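Superoxide dismutase 1 (Perkinsus marinus, PDB 2CW2) binds an iron ion and probably converts superoxide into molecular oxygen and hydrogen peroxide, as a member of the iron/manganese superoxide dismutase family. Local coordinates at residues 30-35 and 78-83. Sequence-based numbering, arbitrary orientation.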
ATOM      1  N   THR A  30       3.770 -29.651   0.473  1.00 37.73           N
ATOM      2  CA  THR A  30       3.389 -28.456   1.223  1.00 35.26           C
ATOM      3  C   THR A  30       1.900 -28.181   1.077  1.00 32.23           C
ATOM      4  O   THR A  30       1.276 -28.545   0.073  1.00 30.99           O
ATOM      5  CB  THR A  30       4.217 -27.231   0.821  1.00 36.62           C
ATOM      6  OG1 THR A  30       3.959 -26.899  -0.550  1.00 37.51           O
ATOM      7  CG2 THR A  30       5.716 -27.555   0.865  1.00 37.33           C
ATOM      8  N   GLY A  31       1.337 -27.545   2.094  1.00 28.02           N
ATOM      9  CA  GLY A  31      -0.094 -27.421   2.219  1.00 23.32           C
ATOM     10  C   GLY A  31      -0.349 -26.983   3.644  1.00 20.34           C
ATOM     11  O   GLY A  31       0.589 -26.639   4.364  1.00 21.36           O
ATOM     12  N   PRO A  32      -1.600 -27.016   4.065  1.00 17.42           N
ATOM     13  CA  PRO A  32      -2.709 -27.522   3.250  1.00 16.15           C
ATOM     14  C   PRO A  32      -3.278 -26.557   2.201  1.00 15.40           C
ATOM     15  O   PRO A  32      -3.952 -27.025   1.284  1.00 15.47           O
ATOM     16  CB  PRO A  32      -3.784 -27.792   4.303  1.00 16.29           C
ATOM     17  CG  PRO A  32      -3.548 -26.736   5.308  1.00 16.96           C
ATOM     18  CD  PRO A  32      -2.050 -26.588   5.398  1.00 16.53           C
ATOM     19  N   PHE A  33      -3.059 -25.253   2.341  1.00 14.52           N
ATOM     20  CA  PHE A  33      -3.599 -24.310   1.377  1.00 13.96           C
ATOM     21  C   PHE A  33      -2.697 -24.292   0.156  1.00 14.90           C
ATOM     22  O   PHE A  33      -1.489 -24.532   0.267  1.00 14.85           O
ATOM     23  CB  PHE A  33      -3.725 -22.899   1.995  1.00 12.63           C
ATOM     24  CG  PHE A  33      -4.663 -22.835   3.140  1.00 12.11           C
ATOM     25  CD1 PHE A  33      -6.034 -22.734   2.928  1.00 11.80           C
ATOM     26  CD2 PHE A  33      -4.187 -22.909   4.435  1.00 11.67           C
ATOM     27  CE1 PHE A  33      -6.916 -22.687   3.996  1.00 12.40           C
ATOM     28  CE2 PHE A  33      -5.066 -22.868   5.517  1.00 12.29           C
ATOM     29  CZ  PHE A  33      -6.436 -22.750   5.294  1.00 11.72           C
ATOM     30  N   GLN A  34      -3.282 -24.059  -1.013  1.00 15.93           N
ATOM     31  CA  GLN A  34      -2.496 -23.978  -2.232  1.00 17.43           C
ATOM     32  C   GLN A  34      -2.785 -22.698  -2.980  1.00 16.29           C
ATOM     33  O   GLN A  34      -3.835 -22.075  -2.818  1.00 17.47           O
ATOM     34  CB  GLN A  34      -2.749 -25.175  -3.159  1.00 20.44           C
ATOM     35  CG  GLN A  34      -2.638 -26.540  -2.504  1.00 24.44           C
ATOM     36  CD  GLN A  34      -1.216 -26.931  -2.115  1.00 27.57           C
ATOM     37  OE1 GLN A  34      -0.241 -26.533  -2.764  1.00 30.05           O
ATOM     38  NE2 GLN A  34      -1.097 -27.740  -1.059  1.00 29.00           N
ATOM     39  N   CYS A  35      -1.839 -22.321  -3.814  1.00 14.41           N
ATOM     40  CA  CYS A  35      -1.986 -21.138  -4.654  1.00 14.46           C
ATOM     41  C   CYS A  35      -2.373 -21.637  -6.038  1.00 15.53           C
ATOM     42  O   CYS A  35      -1.539 -22.221  -6.744  1.00 14.86           O
ATOM     43  CB  CYS A  35      -0.652 -20.388  -4.686  1.00 12.95           C
ATOM     44  SG  CYS A  35      -0.661 -18.893  -5.694  1.00 14.66           S
ATOM     45  N   THR A  78      -6.836 -24.895  14.237  1.00 25.28           N
ATOM     46  CA  THR A  78      -8.065 -24.153  14.021  1.00 24.81           C
ATOM     47  C   THR A  78      -8.031 -23.426  12.672  1.00 24.28           C
ATOM     48  O   THR A  78      -8.960 -23.538  11.859  1.00 24.61           O
ATOM     49  CB  THR A  78      -8.268 -23.138  15.188  1.00 25.74           C
ATOM     50  OG1 THR A  78      -8.838 -23.812  16.317  1.00 26.76           O
ATOM     51  CG2 THR A  78      -9.320 -22.099  14.839  1.00 26.02           C
ATOM     52  N   ILE A  79      -6.957 -22.683  12.431  1.00 23.15           N
ATOM     53  CA  ILE A  79      -6.811 -22.016  11.145  1.00 21.79           C
ATOM     54  C   ILE A  79      -6.702 -23.070  10.041  1.00 21.25           C
ATOM     55  O   ILE A  79      -7.410 -23.015   9.025  1.00 19.69           O
ATOM     56  CB  ILE A  79      -5.578 -21.106  11.138  1.00 22.49           C
ATOM     57  CG1 ILE A  79      -5.944 -19.727  11.710  1.00 22.71           C
ATOM     58  CG2 ILE A  79      -5.031 -20.955   9.719  1.00 21.64           C
ATOM     59  CD1 ILE A  79      -4.962 -19.224  12.727  1.00 23.98           C
ATOM     60  N   ALA A  80      -5.899 -24.405  10.199  1.00 16.73           N
ATOM     61  CA  ALA A  80      -5.931 -25.444   9.174  1.00 18.14           C
ATOM     62  C   ALA A  80      -7.334 -26.001   8.895  1.00 18.66           C
ATOM     63  O   ALA A  80      -7.599 -26.468   7.793  1.00 20.31           O
ATOM     64  CB  ALA A  80      -4.977 -26.561   9.545  1.00 17.11           C
ATOM     65  N   SER A  81      -8.231 -25.960   9.875  1.00 18.67           N
ATOM     66  CA  SER A  81      -9.556 -26.548   9.692  1.00 19.00           C
ATOM     67  C   SER A  81     -10.533 -25.656   8.936  1.00 18.57           C
ATOM     68  O   SER A  81     -11.576 -26.130   8.480  1.00 18.79           O
ATOM     69  CB  SER A  81     -10.157 -26.987  11.033  1.00 20.79           C
ATOM     70  OG  SER A  81     -10.596 -25.880  11.813  1.00 21.90           O
ATOM     71  N   LYS A  82     -10.178 -24.383   8.761  1.00 16.72           N
ATOM     72  CA  LYS A  82     -11.095 -23.404   8.183  1.00 16.95           C
ATOM     73  C   LYS A  82     -10.807 -23.075   6.721  1.00 15.85           C
ATOM     74  O   LYS A  82      -9.652 -22.990   6.294  1.00 13.87           O
ATOM     75  CB  LYS A  82     -11.073 -22.100   8.994  1.00 16.24           C
ATOM     76  CG  LYS A  82     -11.531 -22.260  10.430  1.00 17.87           C
ATOM     77  CD  LYS A  82     -11.849 -20.914  11.057  1.00 18.11           C
ATOM     78  CE  LYS A  82     -12.561 -21.079  12.405  1.00 19.47           C
ATOM     79  NZ  LYS A  82     -12.619 -19.771  13.166  1.00 19.69           N
ATOM     80  N   THR A  83     -11.889 -22.854   5.982  1.00 15.70           N
ATOM     81  CA  THR A  83     -11.808 -22.437   4.596  1.00 16.95           C
ATOM     82  C   THR A  83     -11.341 -20.999   4.640  1.00 15.87           C
ATOM     83  O   THR A  83     -11.465 -20.336   5.680  1.00 13.10           O
ATOM     84  CB  THR A  83     -13.206 -22.533   3.966  1.00 18.30           C
ATOM     85  OG1 THR A  83     -13.555 -23.930   3.806  1.00 20.63           O
ATOM     86  CG2 THR A  83     -13.185 -22.060   2.564  1.00 20.65           C
TER
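With CG of Phe33 set anti to its own carbonyl carbon (chi1 -63°) and the ring turned by chi2 of -81°, the phenyl group extends from segment 30-35 and reaches helix 77-81 and the residue Lys82 that follows it with its far edge. Two backbone carbonyls receive that edge, both near the ring plane. Lys82 O lies 3.4 Å from CZ of Phe33 and 3.6 Å from CE1 of the same ring. Ile79 O is 3.9 Å from CZ of Phe33. Such edge-on geometry is consistent with weak C-H...O attraction, the slightly positive rim of the ring facing two carbonyl oxygens. Ile79 O also accepts the amide of Lys82, N to O 3.1 Å, so a backbone bond holds this carbonyl where the ring meets it. Beside the aromatic edge the apolar contact is looser, CG of Pro32 standing 4.5 Å from CB of Ala80. The peptide bond before Pro32 is cis, and the loop is tied across it by Gln34 NE2 donating to Thr30 O at 2.7 Å, a nearly straight bond (169° at the hydrogen) with the acceptor close to the amide plane of Gln34. Further along, Phe33 touches Leu84 and Ile87 of helix 84-90 and Leu69 of helix 51-73, and its backbone O accepts a hydrogen bond from Asn70 ND2. The contact thus joins the loop that precedes helix 51-73 to the short link between helices 77-81 and 84-90, at the surface of the alpha-hairpin domain of the iron/manganese superoxide dismutase fold, away from the iron site.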